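Local coordinates for Peptidase_M23 domain-containing protein (Enterococcus faecalis, PDB 6SMK), which probably hydrolyses bacterial cell-wall peptidoglycan as a prophage-encoded, zinc-dependent D,L-endopeptidase, this chain being its M23 catalytic domain, at residues D27-I32 with A109-L114; F12-D17 with I32-P37. The protein carries 1 engineered substitution. All blocks are in the same frame, centred on the assembly; numbering follows the deposited sequence.

Interaction 1 of 2, residues D27-I32 with A109-L114. Engineered in segment 109-114: Ala109 (natural residue His). With ZN (zinc ion), chain F.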
ATOM      1  N   ASP A  27     -17.027  -0.751  -9.754  1.00144.45           N
ATOM      2  CA  ASP A  27     -16.044  -0.785  -8.688  1.00126.48           C
ATOM      3  C   ASP A  27     -15.180   0.407  -8.611  1.00125.61           C
ATOM      4  O   ASP A  27     -15.136   1.184  -9.521  1.00123.92           O
ATOM      5  CB  ASP A  27     -15.180  -2.021  -8.797  1.00128.44           C
ATOM      6  CG  ASP A  27     -14.216  -2.140  -7.657  1.00153.01           C
ATOM      7  OD1 ASP A  27     -14.235  -1.268  -6.772  1.00153.79           O
ATOM      8  OD2 ASP A  27     -13.453  -3.120  -7.623  1.00156.15           O
ATOM      9  N   PHE A  28     -14.531   0.568  -7.476  1.00138.71           N
ATOM     10  CA  PHE A  28     -13.650   1.712  -7.261  1.00110.45           C
ATOM     11  C   PHE A  28     -12.416   1.225  -6.512  1.00105.24           C
ATOM     12  O   PHE A  28     -12.493   0.961  -5.308  1.00110.71           O
ATOM     13  CB  PHE A  28     -14.359   2.806  -6.463  1.00 99.91           C
ATOM     14  CG  PHE A  28     -13.652   4.129  -6.477  1.00 98.64           C
ATOM     15  CD1 PHE A  28     -14.113   5.164  -7.275  1.00103.43           C
ATOM     16  CD2 PHE A  28     -12.526   4.341  -5.688  1.00 93.22           C
ATOM     17  CE1 PHE A  28     -13.467   6.388  -7.293  1.00102.82           C
ATOM     18  CE2 PHE A  28     -11.871   5.564  -5.705  1.00 92.61           C
ATOM     19  CZ  PHE A  28     -12.343   6.589  -6.506  1.00 97.39           C
ATOM     20  N   HIS A  29     -11.281   1.126  -7.209  1.00 89.55           N
ATOM     21  CA  HIS A  29     -10.039   0.750  -6.548  1.00 90.01           C
ATOM     22  C   HIS A  29      -9.562   1.893  -5.664  1.00 93.97           C
ATOM     23  O   HIS A  29      -9.509   3.049  -6.099  1.00 98.44           O
ATOM     24  CB  HIS A  29      -8.965   0.379  -7.572  1.00100.17           C
ATOM     25  CG  HIS A  29      -7.888  -0.503  -7.020  1.00 95.17           C
ATOM     26  ND1 HIS A  29      -6.636  -0.031  -6.692  1.00 90.31           N
ATOM     27  CD2 HIS A  29      -7.879  -1.825  -6.722  1.00 91.64           C
ATOM     28  CE1 HIS A  29      -5.905  -1.020  -6.216  1.00 86.29           C
ATOM     29  NE2 HIS A  29      -6.635  -2.120  -6.225  1.00105.27           N
ATOM     30  N   THR A  30      -9.210   1.562  -4.423  1.00 86.72           N
ATOM     31  CA  THR A  30      -8.864   2.544  -3.405  1.00 87.85           C
ATOM     32  C   THR A  30      -7.369   2.808  -3.315  1.00 87.96           C
ATOM     33  O   THR A  30      -6.935   3.624  -2.496  1.00 89.50           O
ATOM     34  CB  THR A  30      -9.400   2.074  -2.052  1.00 85.05           C
ATOM     35  OG1 THR A  30      -8.582   1.019  -1.550  1.00 89.84           O
ATOM     36  CG2 THR A  30     -10.771   1.541  -2.242  1.00 79.27           C
ATOM     37  N   GLY A  31      -6.582   2.153  -4.136  1.00 87.20           N
ATOM     38  CA  GLY A  31      -5.148   2.376  -4.174  1.00 76.31           C
ATOM     39  C   GLY A  31      -4.617   2.011  -5.530  1.00 72.82           C
ATOM     40  O   GLY A  31      -5.347   2.010  -6.527  1.00 80.05           O
ATOM     41  N   ILE A  32      -3.336   1.680  -5.573  1.00 69.91           N
ATOM     42  CA  ILE A  32      -2.674   1.283  -6.804  1.00 73.14           C
ATOM     43  C   ILE A  32      -2.052  -0.088  -6.589  1.00 79.94           C
ATOM     44  O   ILE A  32      -1.289  -0.282  -5.634  1.00 72.21           O
ATOM     45  CB  ILE A  32      -1.609   2.302  -7.211  1.00 76.58           C
ATOM     46  CG1 ILE A  32      -2.241   3.696  -7.228  1.00 74.08           C
ATOM     47  CG2 ILE A  32      -0.979   1.888  -8.536  1.00 89.21           C
ATOM     48  CD1 ILE A  32      -1.382   4.758  -7.863  1.00 81.96           C
ATOM     49  N   ALA A 109       0.311  -9.479  -5.508  1.00 77.46           N
ATOM     50  CA  ALA A 109       0.516  -8.057  -5.777  1.00 72.06           C
ATOM     51  C   ALA A 109       0.577  -7.325  -4.450  1.00 71.64           C
ATOM     52  O   ALA A 109       0.241  -7.869  -3.394  1.00 83.37           O
ATOM     53  CB  ALA A 109      -0.586  -7.447  -6.641  1.00 71.15           C
ATOM     54  N   VAL A 110       1.003  -6.072  -4.518  1.00 62.70           N
ATOM     55  CA  VAL A 110       1.018  -5.200  -3.355  1.00 58.20           C
ATOM     56  C   VAL A 110       0.145  -4.001  -3.657  1.00 69.78           C
ATOM     57  O   VAL A 110       0.209  -3.428  -4.753  1.00 75.30           O
ATOM     58  CB  VAL A 110       2.431  -4.757  -2.969  1.00 54.58           C
ATOM     59  CG1 VAL A 110       3.143  -4.160  -4.156  1.00 67.84           C
ATOM     60  CG2 VAL A 110       2.344  -3.775  -1.854  1.00 52.49           C
ATOM     61  N   HIS A 111      -0.686  -3.652  -2.699  1.00 72.14           N
ATOM     62  CA  HIS A 111      -1.669  -2.600  -2.845  1.00 67.81           C
ATOM     63  C   HIS A 111      -1.158  -1.410  -2.050  1.00 73.75           C
ATOM     64  O   HIS A 111      -0.989  -1.500  -0.828  1.00 81.76           O
ATOM     65  CB  HIS A 111      -3.028  -3.098  -2.353  1.00 77.54           C
ATOM     66  CG  HIS A 111      -4.097  -2.056  -2.330  1.00 85.51           C
ATOM     67  ND1 HIS A 111      -5.067  -1.969  -3.302  1.00 99.70           N
ATOM     68  CD2 HIS A 111      -4.355  -1.067  -1.446  1.00 84.48           C
ATOM     69  CE1 HIS A 111      -5.875  -0.965  -3.021  1.00 86.63           C
ATOM     70  NE2 HIS A 111      -5.466  -0.403  -1.899  1.00 88.42           N
ATOM     71  N   TYR A 112      -0.862  -0.324  -2.749  1.00 64.22           N
ATOM     72  CA  TYR A 112      -0.362   0.898  -2.136  1.00 67.61           C
ATOM     73  C   TYR A 112      -1.512   1.891  -2.057  1.00 65.29           C
ATOM     74  O   TYR A 112      -2.066   2.281  -3.090  1.00 66.54           O
ATOM     75  CB  TYR A 112       0.803   1.452  -2.955  1.00 59.65           C
ATOM     76  CG  TYR A 112       1.419   2.747  -2.479  1.00 66.49           C
ATOM     77  CD1 TYR A 112       2.541   2.745  -1.649  1.00 63.60           C
ATOM     78  CD2 TYR A 112       0.919   3.975  -2.909  1.00 74.74           C
ATOM     79  CE1 TYR A 112       3.130   3.929  -1.237  1.00 61.78           C
ATOM     80  CE2 TYR A 112       1.502   5.163  -2.506  1.00 73.12           C
ATOM     81  CZ  TYR A 112       2.603   5.134  -1.671  1.00 69.05           C
ATOM     82  OH  TYR A 112       3.177   6.317  -1.271  1.00 70.45           O
ATOM     83  N   GLU A 113      -1.889   2.268  -0.837  1.00 67.41           N
ATOM     84  CA  GLU A 113      -3.024   3.150  -0.601  1.00 82.04           C
ATOM     85  C   GLU A 113      -2.577   4.364   0.193  1.00 78.16           C
ATOM     86  O   GLU A 113      -1.769   4.251   1.120  1.00 73.44           O
ATOM     87  CB  GLU A 113      -4.152   2.421   0.143  1.00 76.94           C
ATOM     88  CG  GLU A 113      -5.368   3.278   0.418  1.00 79.86           C
ATOM     89  CD  GLU A 113      -6.593   2.460   0.764  1.00 97.59           C
ATOM     90  OE1 GLU A 113      -6.747   1.364   0.186  1.00101.58           O
ATOM     91  OE2 GLU A 113      -7.404   2.911   1.607  1.00 98.15           O
ATOM     92  N   LEU A 114      -3.101   5.525  -0.177  1.00 77.60           N
ATOM     93  CA  LEU A 114      -2.798   6.770   0.514  1.00 86.78           C
ATOM     94  C   LEU A 114      -4.037   7.228   1.279  1.00 78.86           C
ATOM     95  O   LEU A 114      -5.092   7.458   0.675  1.00 79.45           O
ATOM     96  CB  LEU A 114      -2.337   7.831  -0.483  1.00 96.05           C
ATOM     97  CG  LEU A 114      -1.162   8.681  -0.024  1.00 96.65           C
ATOM     98  CD1 LEU A 114      -0.142   7.795   0.657  1.00 92.69           C
ATOM     99  CD2 LEU A 114      -0.552   9.383  -1.214  1.00101.23           C
TER
HETATM  100 ZN    ZN F 201      -5.942  -3.076  -4.707  1.00 85.14          ZN
HETATM  101  O   HOH W   1      -6.159  -5.358  -4.398  1.00 59.89           O

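Interaction 2 of 2, residues F12-D17 with I32-P37. With ZN (zinc ion), chain F.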
ATOM      1  N   PHE A  12       8.371  -5.087  -9.511  1.00 79.79           N
ATOM      2  CA  PHE A  12       6.993  -4.626  -9.364  1.00 84.38           C
ATOM      3  C   PHE A  12       6.500  -4.035 -10.674  1.00 78.79           C
ATOM      4  O   PHE A  12       7.154  -3.174 -11.264  1.00 76.94           O
ATOM      5  CB  PHE A  12       6.881  -3.582  -8.246  1.00 65.15           C
ATOM      6  CG  PHE A  12       7.192  -4.116  -6.878  1.00 57.58           C
ATOM      7  CD1 PHE A  12       6.219  -4.706  -6.115  1.00 57.98           C
ATOM      8  CD2 PHE A  12       8.459  -4.031  -6.366  1.00 68.55           C
ATOM      9  CE1 PHE A  12       6.513  -5.197  -4.868  1.00 62.75           C
ATOM     10  CE2 PHE A  12       8.753  -4.520  -5.118  1.00 73.73           C
ATOM     11  CZ  PHE A  12       7.787  -5.099  -4.372  1.00 65.25           C
ATOM     12  N   VAL A  13       5.345  -4.498 -11.136  1.00 74.08           N
ATOM     13  CA  VAL A  13       4.738  -3.941 -12.338  1.00 89.75           C
ATOM     14  C   VAL A  13       3.306  -3.521 -12.031  1.00 90.55           C
ATOM     15  O   VAL A  13       2.509  -4.319 -11.525  1.00 95.34           O
ATOM     16  CB  VAL A  13       4.793  -4.907 -13.539  1.00 74.71           C
ATOM     17  CG1 VAL A  13       4.299  -6.275 -13.164  1.00 90.07           C
ATOM     18  CG2 VAL A  13       3.981  -4.347 -14.676  1.00 73.28           C
ATOM     19  N   ARG A  14       3.003  -2.258 -12.332  1.00 86.92           N
ATOM     20  CA  ARG A  14       1.695  -1.658 -12.114  1.00 77.03           C
ATOM     21  C   ARG A  14       0.647  -2.304 -13.001  1.00 82.63           C
ATOM     22  O   ARG A  14       0.859  -2.470 -14.210  1.00 97.70           O
ATOM     23  CB  ARG A  14       1.784  -0.168 -12.418  1.00 75.41           C
ATOM     24  CG  ARG A  14       0.608   0.667 -12.074  1.00 75.82           C
ATOM     25  CD  ARG A  14       1.133   2.042 -11.721  1.00 79.15           C
ATOM     26  NE  ARG A  14       0.122   3.087 -11.775  1.00 85.65           N
ATOM     27  CZ  ARG A  14       0.257   4.257 -11.170  1.00 83.81           C
ATOM     28  NH1 ARG A  14       1.354   4.516 -10.472  1.00 77.73           N
ATOM     29  NH2 ARG A  14      -0.705   5.159 -11.255  1.00 92.29           N
ATOM     30  N   THR A  15      -0.495  -2.646 -12.404  1.00 82.85           N
ATOM     31  CA  THR A  15      -1.559  -3.346 -13.116  1.00 92.16           C
ATOM     32  C   THR A  15      -2.879  -2.590 -13.081  1.00101.91           C
ATOM     33  O   THR A  15      -3.412  -2.238 -14.137  1.00111.49           O
ATOM     34  CB  THR A  15      -1.743  -4.755 -12.545  1.00 85.79           C
ATOM     35  OG1 THR A  15      -2.213  -4.658 -11.193  1.00 87.09           O
ATOM     36  CG2 THR A  15      -0.443  -5.503 -12.584  1.00 84.43           C
ATOM     37  N   SER A  16      -3.441  -2.347 -11.909  1.00 95.76           N
ATOM     38  CA  SER A  16      -4.703  -1.634 -11.809  1.00104.28           C
ATOM     39  C   SER A  16      -4.465  -0.279 -11.160  1.00 97.44           C
ATOM     40  O   SER A  16      -3.854  -0.195 -10.086  1.00 90.45           O
ATOM     41  CB  SER A  16      -5.727  -2.449 -11.027  1.00108.05           C
ATOM     42  OG  SER A  16      -5.591  -2.181  -9.651  1.00122.04           O
ATOM     43  N   ASP A  17      -4.966   0.772 -11.811  1.00100.93           N
ATOM     44  CA  ASP A  17      -4.777   2.143 -11.380  1.00100.05           C
ATOM     45  C   ASP A  17      -5.707   2.470 -10.213  1.00100.36           C
ATOM     46  O   ASP A  17      -6.496   1.638  -9.750  1.00 98.93           O
ATOM     47  CB  ASP A  17      -5.011   3.083 -12.555  1.00111.36           C
ATOM     48  CG  ASP A  17      -3.726   3.500 -13.230  1.00123.99           C
ATOM     49  OD1 ASP A  17      -2.650   3.238 -12.652  1.00122.08           O
ATOM     50  OD2 ASP A  17      -3.795   4.095 -14.329  1.00128.31           O
ATOM     51  N   ILE A  32      -3.336   1.680  -5.573  1.00 69.91           N
ATOM     52  CA  ILE A  32      -2.674   1.283  -6.804  1.00 73.14           C
ATOM     53  C   ILE A  32      -2.052  -0.088  -6.589  1.00 79.94           C
ATOM     54  O   ILE A  32      -1.289  -0.282  -5.634  1.00 72.21           O
ATOM     55  CB  ILE A  32      -1.609   2.302  -7.211  1.00 76.58           C
ATOM     56  CG1 ILE A  32      -2.241   3.696  -7.228  1.00 74.08           C
ATOM     57  CG2 ILE A  32      -0.979   1.888  -8.536  1.00 89.21           C
ATOM     58  CD1 ILE A  32      -1.382   4.758  -7.863  1.00 81.96           C
ATOM     59  N   ASP A  33      -2.383  -1.037  -7.465  1.00 76.52           N
ATOM     60  CA  ASP A  33      -1.902  -2.407  -7.347  1.00 79.76           C
ATOM     61  C   ASP A  33      -0.637  -2.583  -8.183  1.00 80.15           C
ATOM     62  O   ASP A  33      -0.613  -2.241  -9.371  1.00 82.10           O
ATOM     63  CB  ASP A  33      -2.986  -3.395  -7.798  1.00 89.98           C
ATOM     64  CG  ASP A  33      -4.054  -3.642  -6.729  1.00 94.45           C
ATOM     65  OD1 ASP A  33      -3.946  -3.086  -5.620  1.00119.50           O
ATOM     66  OD2 ASP A  33      -5.010  -4.403  -6.990  1.00 97.69           O
ATOM     67  N   TYR A  34       0.417  -3.105  -7.562  1.00 71.48           N
ATOM     68  CA  TYR A  34       1.645  -3.471  -8.266  1.00 69.39           C
ATOM     69  C   TYR A  34       1.839  -4.976  -8.148  1.00 74.48           C
ATOM     70  O   TYR A  34       1.913  -5.512  -7.035  1.00 83.86           O
ATOM     71  CB  TYR A  34       2.864  -2.750  -7.693  1.00 70.18           C
ATOM     72  CG  TYR A  34       3.024  -1.301  -8.102  1.00 77.02           C
ATOM     73  CD1 TYR A  34       2.335  -0.295  -7.441  1.00 78.63           C
ATOM     74  CD2 TYR A  34       3.888  -0.937  -9.125  1.00 74.89           C
ATOM     75  CE1 TYR A  34       2.492   1.032  -7.799  1.00 86.86           C
ATOM     76  CE2 TYR A  34       4.052   0.383  -9.487  1.00 80.36           C
ATOM     77  CZ  TYR A  34       3.353   1.365  -8.823  1.00 95.05           C
ATOM     78  OH  TYR A  34       3.513   2.687  -9.181  1.00105.34           O
ATOM     79  N   ALA A  35       1.932  -5.655  -9.285  1.00 68.27           N
ATOM     80  CA  ALA A  35       2.083  -7.100  -9.290  1.00 66.59           C
ATOM     81  C   ALA A  35       3.544  -7.494  -9.149  1.00 77.82           C
ATOM     82  O   ALA A  35       4.442  -6.822  -9.666  1.00 88.16           O
ATOM     83  CB  ALA A  35       1.509  -7.698 -10.570  1.00 75.10           C
ATOM     84  N   ALA A  36       3.766  -8.597  -8.449  1.00 75.57           N
ATOM     85  CA  ALA A  36       5.078  -9.184  -8.235  1.00 65.90           C
ATOM     86  C   ALA A  36       4.866 -10.533  -7.582  1.00 65.27           C
ATOM     87  O   ALA A  36       3.811 -10.773  -7.005  1.00 70.15           O
ATOM     88  CB  ALA A  36       5.961  -8.285  -7.355  1.00 63.56           C
ATOM     89  N   PRO A  37       5.828 -11.436  -7.696  1.00 70.25           N
ATOM     90  CA  PRO A  37       5.654 -12.774  -7.116  1.00 73.37           C
ATOM     91  C   PRO A  37       5.523 -12.714  -5.608  1.00 69.14           C
ATOM     92  O   PRO A  37       6.033 -11.798  -4.959  1.00 72.36           O
ATOM     93  CB  PRO A  37       6.933 -13.504  -7.523  1.00 74.21           C
ATOM     94  CG  PRO A  37       7.419 -12.768  -8.712  1.00 71.64           C
ATOM     95  CD  PRO A  37       7.047 -11.337  -8.507  1.00 66.80           C
TER
HETATM   96 ZN    ZN F 201      -5.942  -3.076  -4.707  1.00 85.14          ZN
HETATM   97  O   HOH W   1      -6.159  -5.358  -4.398  1.00 59.89           O

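Interaction 1 of 2, residues D27-I32 with A109-L114
The zinc site of an M23 peptidase is assembled here from two neighbouring antiparallel strands: His29, opening the HxxxD motif, and His111, closing the HxH motif, meet at one metal. His29 gives NE2, 1.9 Å from the zinc ion, and His111 gives the other kind of ring nitrogen, ND1, at 2.0 Å. The imidazoles come in from opposite directions and meet obliquely, with their planes 57° apart. Ala109, an engineered residue, stands where the natural HxH motif has its first histidine. Between the strands, Ile32 and Tyr112 form an antiparallel hydrogen-bonded pair, with Ile32 N to Tyr112 O and Tyr112 N to Ile32 O both 2.9 Å. Glu113, its CG anti to the backbone N (chi1 -180°), extends toward Thr30, crossing it obliquely, and brings OE1 to two donors. His111 NE2 reaches the anti lone pair of Glu113 OE1 at 3.0 Å, nearly in the imidazole plane, whereas Thr30 OG1 donates to the same OE1 from above the carboxylate plane. The other oxygen, OE2, is salt-bridged to Arg115. With ND1 on the metal and NE2 on a carboxylate, the rotation of the His111 ring is fixed at both nitrogens, Glu113 being the second-shell residue that orients it.

Interaction 2 of 2, residues F12-D17 with I32-P37
Val13 and Ala35 pair as an antiparallel hydrogen-bonded couple, with Val13 N to Ala35 O at 2.9 Å and Ala35 N to Val13 O at 2.7 Å, while the short strands 13-16 and 32-35 run at 131° to each other. Next along, Arg14 lies opposite Tyr34 as a non-hydrogen-bonded pair, and Thr15 N then bonds to Asp33 O at 3.1 Å. On the face carrying Arg14 and Tyr34, the arginine chain passes over one face of the phenol ring. Its CB makes an off-centre CH-pi contact 4.2 Å from the centroid of the Tyr34 ring, and the chain, bent at chi2, carries the guanidinium to the hydroxyl, where NH1 donates to Tyr34 OH at 3.1 Å. The guanidinium plane stands 79° from that of the ring. CG2 of Ile32 lies over one guanidinium face, offset toward its rim, while NE and NH2 both grip Asp17 OD1 in a salt bridge; NH2 has a further charged partner in Asp127. These strands form the beta hairpin that carries the HxxxD motif, whose aspartate is Asp33. Projecting on the other face, Asp33 binds the zinc ion through OD1 at 2.2 Å, and its OD2 accepts from the metal-bound water. CB of Asp33 rests 3.4 Å from Ser16 OG. Just before the strand, Phe12 crosses Tyr34 at about a right angle, and its CD1 packs against Ala36 CB.

In the fold
Strand 28-35 is common to both contacts, flanked in the sheet by strand 109-116 in interaction 1 and by strand 13-20 in interaction 2, with Ile32 taking part in each. Their centres lie about 9 Å apart, and the zinc ion joins them: interaction 1 supplies two histidines, interaction 2 the aspartate, and a water completes four ligands. His111 ND1 and Asp33 OD1 stand 2.8 Å apart as co-ligands of the metal. The backbone continues the same pairing, for Val110 N approaches Tyr34 O at 2.7 Å, a probable hydrogen bond. Adjacent strands thus illustrate how two ligands close in sequence and a third some 80 residues later can be brought to one metal.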